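Local coordinates for mnemiopsin 1 (Mnemiopsis leidyi, PDB 5VP3), which probably emits blue light when calcium binds, as a ctenophore EF-hand photoprotein that, like its relatives, oxidises a coelenterazine held inside the protein, at residues Ala162-Phe165 against Phe166-Asp170; Glu181-His184 against Leu185-Phe189; Lys38-Asp41 against Thr42-Asp46; Glu55-Tyr58 against Trp59-Arg62; Tyr11-Leu14 against Arg15-Asn19. All coordinates share one frame; numbering follows the deposited sequence.

Contact 1 (Ala162-Phe165 against Phe166-Asp170); sequences AYTF and FQKAD. With CD (cadmium ion), chain D.
K168 runs back alongside T164, four residues earlier in the helix, and its chain can be followed from CB to NZ. CB starts beside two backbone oxygens, 3.6 Å from F165 O and hardly further from T164 O. CG stays near T164 O, and beyond it CD leads into a bend at chi3 (-83°) that turns the chain along the helix surface. That bend lays CE against the methyl of T164, with K168 CE and T164 CG2 3.7 Å apart. NZ ends beside the same methyl, 3.8 Å from CG2, so a long aliphatic chain lies alongside a small branched one while the charged tip stays in exposed surroundings. T164 offers the methyl because its CG2 stands anti to the backbone N. Lysine and threonine both suit this outer surface, each pairing apolar carbons with a polar end.

Underneath runs the regular i to i+4 bonding of the helix: F166 N reaches A162 O at 2.8 Å in a nearly straight bond (165°), and K168 N gives a more bent one to T164 O. On the inner side, F165 and A162 rest on M152 of helix 145-154, and F166 meets V145 of that helix as well as L177. Phenylalanine and alanine fit there because they need no polar partner.

Just past the last turn the chain leaves helical angles at D170. Its OD1 binds the cadmium ion at 2.2 Å, and OD2 accepts from G175 N. T174, K176 O, E178 and E181 complete the site. An entering helix running straight into a metal-binding aspartate at the first loop position is typical of the EF-hand.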
# COMPACT_ATOMS: atom_id res chain seq x y z
N ALA A 162 15.44 -3.79 5.23
CA ALA A 162 14.88 -3.06 6.36
C ALA A 162 15.85 -1.99 6.86
O ALA A 162 15.46 -0.84 7.10
CB ALA A 162 14.53 -4.03 7.49
N TYR A 163 17.13 -2.35 7.03
CA TYR A 163 18.11 -1.41 7.57
C TYR A 163 18.16 -0.13 6.73
O TYR A 163 18.21 0.97 7.28
CB TYR A 163 19.49 -2.07 7.66
CG TYR A 163 19.53 -3.20 8.68
CD1 TYR A 163 19.62 -2.94 10.06
CD2 TYR A 163 19.44 -4.53 8.26
CE1 TYR A 163 19.65 -3.99 10.99
CE2 TYR A 163 19.47 -5.57 9.18
CZ TYR A 163 19.57 -5.30 10.53
OH TYR A 163 19.58 -6.37 11.41
N THR A 164 18.08 -0.27 5.41
CA THR A 164 18.10 0.88 4.51
C THR A 164 16.90 1.78 4.73
O THR A 164 17.03 2.99 4.96
CB THR A 164 18.13 0.41 3.05
OG1 THR A 164 19.11 -0.64 2.90
CG2 THR A 164 18.44 1.56 2.10
N PHE A 165 15.69 1.21 4.61
CA PHE A 165 14.47 1.99 4.76
C PHE A 165 14.41 2.65 6.12
O PHE A 165 14.05 3.82 6.25
CB PHE A 165 13.25 1.09 4.63
CG PHE A 165 12.98 0.62 3.24
CD1 PHE A 165 12.45 1.48 2.28
CD2 PHE A 165 13.19 -0.71 2.91
CE1 PHE A 165 12.17 1.04 1.00
CE2 PHE A 165 12.91 -1.16 1.63
CZ PHE A 165 12.40 -0.28 0.67
N PHE A 166 14.77 1.90 7.16
CA PHE A 166 14.69 2.40 8.51
C PHE A 166 15.58 3.62 8.67
O PHE A 166 15.12 4.69 9.08
CB PHE A 166 15.11 1.30 9.48
CG PHE A 166 14.61 1.50 10.86
CD1 PHE A 166 15.21 2.42 11.69
CD2 PHE A 166 13.55 0.77 11.33
CE1 PHE A 166 14.76 2.61 12.98
CE2 PHE A 166 13.09 0.95 12.61
CZ PHE A 166 13.70 1.89 13.45
N GLN A 167 16.86 3.48 8.36
CA GLN A 167 17.76 4.63 8.37
C GLN A 167 17.14 5.82 7.66
O GLN A 167 17.27 6.96 8.12
CB GLN A 167 19.09 4.26 7.72
CG GLN A 167 20.14 5.37 7.77
CD GLN A 167 21.26 5.07 8.76
OE1 GLN A 167 21.69 3.92 8.90
NE2 GLN A 167 21.73 6.11 9.47
N LYS A 168 16.47 5.60 6.54
CA LYS A 168 16.02 6.76 5.79
C LYS A 168 14.79 7.38 6.41
O LYS A 168 14.58 8.59 6.26
CB LYS A 168 15.76 6.39 4.33
CG LYS A 168 16.94 6.79 3.44
CD LYS A 168 16.75 6.44 1.97
CE LYS A 168 17.13 4.98 1.68
NZ LYS A 168 17.57 4.80 0.26
N ALA A 169 13.99 6.61 7.13
CA ALA A 169 12.76 7.15 7.68
C ALA A 169 12.89 7.61 9.13
O ALA A 169 12.09 8.43 9.59
CB ALA A 169 11.65 6.12 7.56
N ASP A 170 13.89 7.12 9.86
CA ASP A 170 14.08 7.49 11.27
C ASP A 170 14.93 8.75 11.34
O ASP A 170 16.06 8.77 11.82
CB ASP A 170 14.75 6.36 12.04
CG ASP A 170 15.03 6.71 13.49
OD1 ASP A 170 14.32 7.58 14.07
OD2 ASP A 170 15.94 6.07 14.05
CD CD D . 12.26 7.98 14.81

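Contact 2 (Glu181-His184 against Leu185-Phe189); sequences ELVH and LFRKF. With NI (nickel (II) ion), chain F; CD (cadmium ion), chain D.
L182 and F186 lie side by side on one face of the helix, pointing the same way, with L182 CD1 3.7 Å from F186 CE1. L182 sends its CG anti to the backbone N (chi1 -174°), which carries the branched end along the helix to the rim of the ring. Both are buried against S128 of helix 123-135, where bulky apolar groups belong, and F186 also meets the rings of Y131 and W190. An alanine in place of F186 would probably open a gap beside L182 CD1 and leave those two rings without their aromatic neighbour.

This is the exiting helix of an EF-hand. E181, at the last position of the loop, binds cadmium through OE1 at 2.4 Å, while its OE2 accepts from D172 N.

V183 and R187 form a second parallel pair. V183 CG1 sits at the edge of the guanidinium, near its plane, and touches the aliphatic R187 CG at 4.2 Å; R187 N also bonds V183 O at 2.8 Å, almost straight (163°). H184 faces another way: its ND1 holds a nickel ion at 2.0 Å, a role the imidazole nitrogen suits. K188 runs past that ring, its CE 4.4 Å from H184 NE2, and its NZ bonds E192.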
# COMPACT_ATOMS: atom_id res chain seq x y z
N GLU A 181 6.78 8.44 10.73
CA GLU A 181 7.88 7.96 9.94
C GLU A 181 7.52 6.67 9.23
O GLU A 181 8.09 6.37 8.18
CB GLU A 181 9.10 7.75 10.84
CG GLU A 181 9.57 9.05 11.52
CD GLU A 181 10.73 8.84 12.46
OE1 GLU A 181 10.79 7.71 12.99
OE2 GLU A 181 11.61 9.75 12.61
N LEU A 182 6.61 5.88 9.79
CA LEU A 182 6.19 4.71 9.04
C LEU A 182 5.27 5.15 7.90
O LEU A 182 5.34 4.59 6.80
CB LEU A 182 5.50 3.70 9.96
CG LEU A 182 5.14 2.36 9.32
CD1 LEU A 182 6.32 1.50 9.00
CD2 LEU A 182 4.17 1.55 10.14
N VAL A 183 4.48 6.20 8.12
CA VAL A 183 3.73 6.78 7.01
C VAL A 183 4.69 7.15 5.90
O VAL A 183 4.51 6.74 4.73
CB VAL A 183 2.91 8.00 7.48
CG1 VAL A 183 2.30 8.74 6.28
CG2 VAL A 183 1.85 7.58 8.40
N HIS A 184 5.72 7.91 6.23
CA HIS A 184 6.69 8.29 5.21
C HIS A 184 7.15 7.05 4.45
O HIS A 184 7.19 7.04 3.21
CB HIS A 184 7.88 9.03 5.85
CG HIS A 184 9.02 9.29 4.90
ND1 HIS A 184 9.26 10.52 4.33
CD2 HIS A 184 9.99 8.46 4.41
CE1 HIS A 184 10.32 10.45 3.54
NE2 HIS A 184 10.78 9.21 3.57
N LEU A 185 7.52 6.00 5.18
CA LEU A 185 8.02 4.77 4.57
C LEU A 185 6.98 4.11 3.68
O LEU A 185 7.29 3.64 2.58
CB LEU A 185 8.43 3.82 5.69
CG LEU A 185 9.28 2.64 5.33
CD1 LEU A 185 10.01 2.20 6.59
CD2 LEU A 185 8.44 1.48 4.78
N PHE A 186 5.74 4.07 4.15
CA PHE A 186 4.66 3.42 3.39
C PHE A 186 4.28 4.23 2.15
O PHE A 186 3.87 3.66 1.14
CB PHE A 186 3.44 3.22 4.30
CG PHE A 186 3.37 1.83 4.95
CD1 PHE A 186 4.44 1.29 5.63
CD2 PHE A 186 2.22 1.11 4.91
CE1 PHE A 186 4.35 0.03 6.22
CE2 PHE A 186 2.13 -0.13 5.49
CZ PHE A 186 3.21 -0.66 6.15
N ARG A 187 4.39 5.53 2.21
CA ARG A 187 4.18 6.32 1.04
C ARG A 187 5.16 5.95 -0.06
O ARG A 187 4.79 5.82 -1.16
CB ARG A 187 4.24 7.81 1.31
CG ARG A 187 3.16 8.33 2.21
CD ARG A 187 3.07 9.83 2.25
NE ARG A 187 1.71 10.16 2.13
CZ ARG A 187 1.19 10.73 1.08
NH1 ARG A 187 1.93 11.12 0.10
NH2 ARG A 187 -0.09 10.92 1.08
N LYS A 188 6.41 5.74 0.29
CA LYS A 188 7.38 5.28 -0.69
C LYS A 188 7.12 3.84 -1.11
O LYS A 188 7.11 3.51 -2.31
CB LYS A 188 8.81 5.40 -0.13
CG LYS A 188 9.25 6.82 0.19
CD LYS A 188 9.30 7.68 -1.04
CE LYS A 188 9.77 9.10 -0.71
NZ LYS A 188 9.13 10.11 -1.61
N PHE A 189 6.92 2.94 -0.14
CA PHE A 189 6.82 1.52 -0.45
C PHE A 189 5.60 1.25 -1.34
O PHE A 189 5.66 0.41 -2.24
CB PHE A 189 6.78 0.71 0.87
CG PHE A 189 6.99 -0.80 0.72
CD1 PHE A 189 8.27 -1.35 0.62
CD2 PHE A 189 5.89 -1.69 0.72
CE1 PHE A 189 8.47 -2.76 0.48
CE2 PHE A 189 6.08 -3.09 0.59
CZ PHE A 189 7.38 -3.61 0.48
NI NI F . 8.70 12.41 4.88
CD CD D . 12.26 7.98 14.81

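Contact 3 (Lys38-Asp41 against Thr42-Asp46); sequences KRFD and TFDLD. With CD (cadmium ion), chain B.
F40 and D44 meet where the helix gives way to the metal loop, the ring and carboxylate planes 76° apart. D44 OD1 binds the cadmium ion at 2.2 Å and D46 OD1 at 2.3 Å, beside a coordinated water that donates to D46 OD2. D48, K50 O and E55 complete the site. The other D44 oxygen, OD2, lies 3.7 Å from F40 CE1 and accepts from G49 N, so the carboxylate is steadied on the side turned from the metal. A water also donates to it and to D41 OD1, sitting in plane at the edge of the F40 ring and linking two separate acidic groups. D41 in turn forms a salt bridge with R98.

Further out, the last helical turn places D44: its N donates to F40 O at 2.8 Å. F43 and R39 lie side by side, F43 CE2 4.0 Å from R39 CD, and the ring also meets that of W59. One turn back, T42 OG1 grips K38 O at 2.7 Å, and T42 N does so from the opposite face. Threonine suits this exposed turn because its hydroxyl can return to that carbonyl. Aspartates at the first and third loop positions are characteristic of the EF-hand.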
# COMPACT_ATOMS: atom_id res chain seq x y z
N LYS A 38 6.40 -5.54 -11.49
CA LYS A 38 6.99 -6.53 -10.60
C LYS A 38 6.12 -6.73 -9.36
O LYS A 38 5.97 -7.86 -8.87
CB LYS A 38 8.40 -6.08 -10.21
CG LYS A 38 9.04 -6.92 -9.15
CD LYS A 38 10.54 -6.66 -9.06
CE LYS A 38 11.20 -7.69 -8.13
NZ LYS A 38 12.67 -7.55 -8.09
N ARG A 39 5.53 -5.66 -8.84
CA ARG A 39 4.60 -5.81 -7.72
C ARG A 39 3.37 -6.59 -8.15
O ARG A 39 2.92 -7.49 -7.43
CB ARG A 39 4.18 -4.46 -7.17
CG ARG A 39 5.10 -3.91 -6.15
CD ARG A 39 4.52 -4.03 -4.74
NE ARG A 39 5.55 -3.52 -3.86
CZ ARG A 39 5.85 -2.23 -3.73
NH1 ARG A 39 5.16 -1.30 -4.38
NH2 ARG A 39 6.83 -1.87 -2.92
N PHE A 40 2.83 -6.28 -9.33
CA PHE A 40 1.67 -7.03 -9.79
C PHE A 40 1.98 -8.51 -9.85
O PHE A 40 1.27 -9.34 -9.28
CB PHE A 40 1.20 -6.55 -11.15
CG PHE A 40 -0.09 -7.17 -11.60
CD1 PHE A 40 -0.10 -8.44 -12.16
CD2 PHE A 40 -1.28 -6.51 -11.46
CE1 PHE A 40 -1.27 -9.03 -12.56
CE2 PHE A 40 -2.47 -7.10 -11.85
CZ PHE A 40 -2.45 -8.38 -12.41
N ASP A 41 3.08 -8.85 -10.51
CA ASP A 41 3.39 -10.24 -10.75
C ASP A 41 3.72 -10.96 -9.44
O ASP A 41 3.44 -12.14 -9.29
CB ASP A 41 4.52 -10.33 -11.76
CG ASP A 41 4.09 -9.88 -13.15
OD1 ASP A 41 2.87 -9.80 -13.39
OD2 ASP A 41 4.97 -9.59 -13.99
N THR A 42 4.31 -10.26 -8.49
CA THR A 42 4.51 -10.90 -7.19
C THR A 42 3.19 -11.16 -6.49
O THR A 42 3.03 -12.19 -5.83
CB THR A 42 5.40 -10.04 -6.31
OG1 THR A 42 6.61 -9.74 -7.01
CG2 THR A 42 5.70 -10.77 -5.03
N PHE A 43 2.23 -10.22 -6.62
CA PHE A 43 0.93 -10.36 -5.95
C PHE A 43 0.07 -11.39 -6.65
O PHE A 43 -0.75 -12.05 -6.01
CB PHE A 43 0.19 -9.02 -5.96
CG PHE A 43 0.63 -8.04 -4.90
CD1 PHE A 43 1.06 -8.46 -3.66
CD2 PHE A 43 0.55 -6.68 -5.14
CE1 PHE A 43 1.44 -7.53 -2.68
CE2 PHE A 43 0.92 -5.75 -4.18
CZ PHE A 43 1.35 -6.17 -2.94
N ASP A 44 0.22 -11.54 -7.97
CA ASP A 44 -0.63 -12.40 -8.79
C ASP A 44 -0.18 -13.84 -8.57
O ASP A 44 0.62 -14.41 -9.31
CB ASP A 44 -0.55 -11.97 -10.24
CG ASP A 44 -1.34 -12.86 -11.14
OD1 ASP A 44 -2.13 -13.65 -10.60
OD2 ASP A 44 -1.16 -12.75 -12.37
N LEU A 45 -0.68 -14.44 -7.48
CA LEU A 45 -0.04 -15.66 -6.97
C LEU A 45 -0.19 -16.83 -7.94
O LEU A 45 0.65 -17.73 -7.95
CB LEU A 45 -0.61 -16.03 -5.60
CG LEU A 45 -0.65 -14.95 -4.52
CD1 LEU A 45 -1.61 -15.37 -3.42
CD2 LEU A 45 0.73 -14.64 -3.95
N ASP A 46 -1.25 -16.84 -8.74
CA ASP A 46 -1.48 -17.92 -9.68
C ASP A 46 -1.02 -17.59 -11.10
O ASP A 46 -1.15 -18.43 -11.99
CB ASP A 46 -2.98 -18.30 -9.65
CG ASP A 46 -3.89 -17.12 -9.92
OD1 ASP A 46 -3.36 -16.05 -10.30
OD2 ASP A 46 -5.13 -17.26 -9.71
CD CD B . -4.22 -13.94 -10.08
O HOH W 1 1.03 -11.65 -13.72
O HOH W 2 3.15 -14.60 -10.64
O HOH W 3 -6.63 -14.41 -9.87

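Contact 4 (Glu55-Tyr58 against Trp59-Arg62); sequences EIMY and WPDR. With CD (cadmium ion), chain B.
Y58 and W59 are brought together by opposite choices of first torsion: Y58 CG stands anti to the backbone N (chi1 167°), whereas W59 CG stands anti to its carbonyl carbon (chi1 -62°). Neighbours in sequence, their rings thereby meet as a T-shaped stack, planes at 88°. The edge of Y58 points at the indole, CD2 lying over the centre of its face and 3.6 Å from W59 CE2.

R62 reaches the same tyrosine from one turn on. CG lies over one face of the phenol ring, offset toward its rim; the extended chi2 carries R62 CD to 3.3 Å from Y58 CZ, and the bend at chi3 then turns the guanidinium. Arginine suits the place because its long methylenes can line a ring.

P60 has no N-H to give I56 O, and P60 CD lies 3.3 Å from I56 O instead. The helix is kinked here, and W59 N makes only a weak bond to I56 O, at 3.4 Å. Regular bonding resumes with D61 N to M57 O at 3.2 Å.

At the start of the helix both E55 oxygens bind cadmium, OE2 at 2.4 Å, and OE1 also accepts from T52 N. R62 for its part serves an apolar and an ionic contact with one side chain, its methylenes lying against the tyrosine while a salt bridge with D156 answers its charge.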
# COMPACT_ATOMS: atom_id res chain seq x y z
N GLU A 55 -5.71 -12.89 -3.24
CA GLU A 55 -4.27 -12.93 -3.40
C GLU A 55 -3.61 -11.81 -2.59
O GLU A 55 -2.60 -12.05 -1.92
CB GLU A 55 -3.95 -12.83 -4.89
CG GLU A 55 -4.47 -14.00 -5.69
CD GLU A 55 -4.27 -13.80 -7.18
OE1 GLU A 55 -4.56 -12.67 -7.64
OE2 GLU A 55 -3.80 -14.73 -7.88
N ILE A 56 -4.20 -10.61 -2.61
CA ILE A 56 -3.69 -9.47 -1.85
C ILE A 56 -3.61 -9.79 -0.35
O ILE A 56 -2.64 -9.42 0.32
CB ILE A 56 -4.59 -8.24 -2.09
CG1 ILE A 56 -4.46 -7.70 -3.52
CG2 ILE A 56 -4.33 -7.17 -1.07
CD1 ILE A 56 -3.03 -7.47 -3.94
N MET A 57 -4.63 -10.46 0.18
CA MET A 57 -4.73 -10.69 1.62
C MET A 57 -3.78 -11.77 2.13
O MET A 57 -3.64 -11.92 3.35
CB MET A 57 -6.17 -11.04 1.97
CG MET A 57 -7.12 -9.89 1.68
SD MET A 57 -6.66 -8.34 2.49
CE MET A 57 -6.40 -8.95 4.15
N TYR A 58 -3.11 -12.51 1.25
CA TYR A 58 -2.11 -13.47 1.68
C TYR A 58 -0.98 -12.78 2.45
O TYR A 58 -0.39 -13.37 3.37
CB TYR A 58 -1.60 -14.22 0.44
CG TYR A 58 -0.35 -15.04 0.58
CD1 TYR A 58 -0.41 -16.37 0.93
CD2 TYR A 58 0.88 -14.50 0.31
CE1 TYR A 58 0.74 -17.14 1.04
CE2 TYR A 58 2.04 -15.26 0.40
CZ TYR A 58 1.95 -16.57 0.77
OH TYR A 58 3.08 -17.33 0.87
N TRP A 59 -0.70 -11.54 2.14
CA TRP A 59 0.49 -10.91 2.69
C TRP A 59 0.26 -10.41 4.11
O TRP A 59 1.07 -10.72 5.00
CB TRP A 59 0.94 -9.81 1.74
CG TRP A 59 1.30 -10.42 0.42
CD1 TRP A 59 0.53 -10.44 -0.69
CD2 TRP A 59 2.48 -11.18 0.10
NE1 TRP A 59 1.15 -11.15 -1.70
CE2 TRP A 59 2.34 -11.62 -1.24
CE3 TRP A 59 3.63 -11.55 0.81
CZ2 TRP A 59 3.32 -12.36 -1.89
CZ3 TRP A 59 4.59 -12.31 0.17
CH2 TRP A 59 4.42 -12.70 -1.18
N PRO A 60 -0.81 -9.65 4.37
CA PRO A 60 -1.10 -9.30 5.77
C PRO A 60 -1.37 -10.51 6.61
O PRO A 60 -1.03 -10.52 7.79
CB PRO A 60 -2.34 -8.41 5.67
CG PRO A 60 -2.92 -8.67 4.28
CD PRO A 60 -1.73 -8.98 3.44
N ASP A 61 -1.96 -11.55 6.03
CA ASP A 61 -2.16 -12.76 6.81
C ASP A 61 -0.82 -13.38 7.19
O ASP A 61 -0.69 -13.92 8.29
CB ASP A 61 -3.07 -13.74 6.06
CG ASP A 61 -3.34 -15.00 6.86
OD1 ASP A 61 -4.13 -14.95 7.84
OD2 ASP A 61 -2.72 -16.03 6.53
N ARG A 62 0.19 -13.31 6.31
CA ARG A 62 1.52 -13.79 6.70
C ARG A 62 2.14 -12.89 7.78
O ARG A 62 2.83 -13.36 8.69
CB ARG A 62 2.43 -13.88 5.48
CG ARG A 62 2.25 -15.17 4.69
CD ARG A 62 3.27 -15.28 3.56
NE ARG A 62 4.65 -15.28 4.05
CZ ARG A 62 5.73 -15.21 3.27
NH1 ARG A 62 5.59 -15.13 1.95
NH2 ARG A 62 6.94 -15.23 3.81
CD CD B . -4.22 -13.94 -10.08
O HOH W 3 -6.63 -14.41 -9.87

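Contact 5 (Tyr11-Leu14 against Arg15-Asn19); sequences YRYL and RSVGN
L14 O is gripped by two backbone donors from opposite faces of its plane, V17 N at 3.0 Å and N19 N at 2.9 Å. Each stands well out of the carbonyl plane, as the chain must wrap round the oxygen to leave the helix. The wrapping brings N19 beside L14, with L14 CD2 3.6 Å from N19 CG. Leucine supplies the apolar flank while the amide serves other partners, OD1 accepting from W21 N and ND2 donating to E110 and E114 of helix 101-117.

R15 closes the turn from the side. Its chain, bent at chi2 (-34°), sets one guanidinium face against Y11 CD1, NH2 lying 3.5 Å from Y11 CE1 with the two planes 58° apart. NH1 donates to N19 O at 2.8 Å and also to W21 O. With a leucine in place of R15, N19 O and W21 O would probably lose this donor, and the Y11 ring the flat group beside it.

G18 takes a positive phi (76°), which glycine accepts easily, and its N bonds R15 O. Together with N19 N to L14 O, this is the Schellman motif that ends the helix, G18 being its C-prime residue.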
# COMPACT_ATOMS: atom_id res chain seq x y z
N TYR A 11 -11.49 6.60 -9.67
CA TYR A 11 -12.25 7.38 -10.66
C TYR A 11 -13.59 7.81 -10.09
O TYR A 11 -13.96 8.99 -10.17
CB TYR A 11 -12.44 6.59 -11.96
CG TYR A 11 -11.26 6.71 -12.89
CD1 TYR A 11 -10.90 7.94 -13.42
CD2 TYR A 11 -10.50 5.61 -13.21
CE1 TYR A 11 -9.78 8.06 -14.26
CE2 TYR A 11 -9.40 5.72 -14.03
CZ TYR A 11 -9.06 6.94 -14.56
OH TYR A 11 -7.96 6.98 -15.38
N ARG A 12 -14.32 6.88 -9.47
CA ARG A 12 -15.58 7.27 -8.83
C ARG A 12 -15.37 8.49 -7.93
O ARG A 12 -16.12 9.47 -8.00
CB ARG A 12 -16.13 6.09 -8.03
CG ARG A 12 -17.50 6.32 -7.40
CD ARG A 12 -17.74 5.24 -6.35
NE ARG A 12 -18.96 5.46 -5.59
CZ ARG A 12 -19.31 4.79 -4.49
NH1 ARG A 12 -18.52 3.83 -3.99
NH2 ARG A 12 -20.45 5.09 -3.87
N TYR A 13 -14.33 8.48 -7.11
CA TYR A 13 -14.17 9.55 -6.15
C TYR A 13 -13.83 10.87 -6.84
O TYR A 13 -14.38 11.92 -6.50
CB TYR A 13 -13.09 9.18 -5.14
CG TYR A 13 -12.65 10.35 -4.35
CD1 TYR A 13 -13.50 10.94 -3.43
CD2 TYR A 13 -11.40 10.89 -4.55
CE1 TYR A 13 -13.10 12.03 -2.71
CE2 TYR A 13 -10.99 11.99 -3.83
CZ TYR A 13 -11.85 12.56 -2.91
OH TYR A 13 -11.44 13.65 -2.18
N LEU A 14 -12.91 10.83 -7.79
CA LEU A 14 -12.50 12.06 -8.45
C LEU A 14 -13.69 12.70 -9.14
O LEU A 14 -13.94 13.90 -8.98
CB LEU A 14 -11.39 11.77 -9.45
CG LEU A 14 -10.08 11.31 -8.78
CD1 LEU A 14 -9.14 10.86 -9.85
CD2 LEU A 14 -9.45 12.46 -7.93
N ARG A 15 -14.46 11.89 -9.88
CA ARG A 15 -15.61 12.46 -10.59
C ARG A 15 -16.66 13.00 -9.61
O ARG A 15 -17.33 13.99 -9.91
CB ARG A 15 -16.25 11.42 -11.52
CG ARG A 15 -15.34 10.84 -12.63
CD ARG A 15 -14.30 11.84 -13.20
NE ARG A 15 -13.47 11.22 -14.25
CZ ARG A 15 -12.18 11.49 -14.47
NH1 ARG A 15 -11.51 12.37 -13.73
NH2 ARG A 15 -11.54 10.89 -15.46
N SER A 16 -16.78 12.39 -8.43
CA SER A 16 -17.73 12.86 -7.44
C SER A 16 -17.39 14.26 -6.92
O SER A 16 -18.29 14.95 -6.44
CB SER A 16 -17.80 11.88 -6.26
OG SER A 16 -16.63 11.92 -5.45
N VAL A 17 -16.13 14.69 -7.01
CA VAL A 17 -15.73 16.03 -6.57
C VAL A 17 -15.32 16.90 -7.75
O VAL A 17 -14.66 17.93 -7.57
CB VAL A 17 -14.62 15.96 -5.50
CG1 VAL A 17 -15.07 15.18 -4.30
CG2 VAL A 17 -13.34 15.31 -6.03
N GLY A 18 -15.66 16.49 -8.97
CA GLY A 18 -15.40 17.32 -10.13
C GLY A 18 -13.97 17.34 -10.59
O GLY A 18 -13.59 18.26 -11.31
N ASN A 19 -13.16 16.36 -10.21
CA ASN A 19 -11.75 16.36 -10.60
C ASN A 19 -11.68 15.75 -12.00
O ASN A 19 -12.21 14.66 -12.22
CB ASN A 19 -10.92 15.60 -9.57
CG ASN A 19 -9.48 15.44 -9.97
OD1 ASN A 19 -9.19 14.87 -11.00
ND2 ASN A 19 -8.56 15.94 -9.15

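In the fold
From the N terminus the contacts come in the order 5, 3, 4, 1, 2, each local and in series, so none nests within or crosses another. Contact 5 ends helix 9-16, and its centre is about 35 Å from that of contact 1, on the other side of the chain's centre. Contacts 3 and 4 lie on the helices before and after one metal loop, their centres about 12 Å apart, and share its cadmium ion; F43 and W59 meet between them. Contacts 1 and 2 repeat this plan round another cadmium, F165 packing on L185. R39 of contact 3 forms a cation-pi pair with F189 of contact 2, joining these two EF-hands.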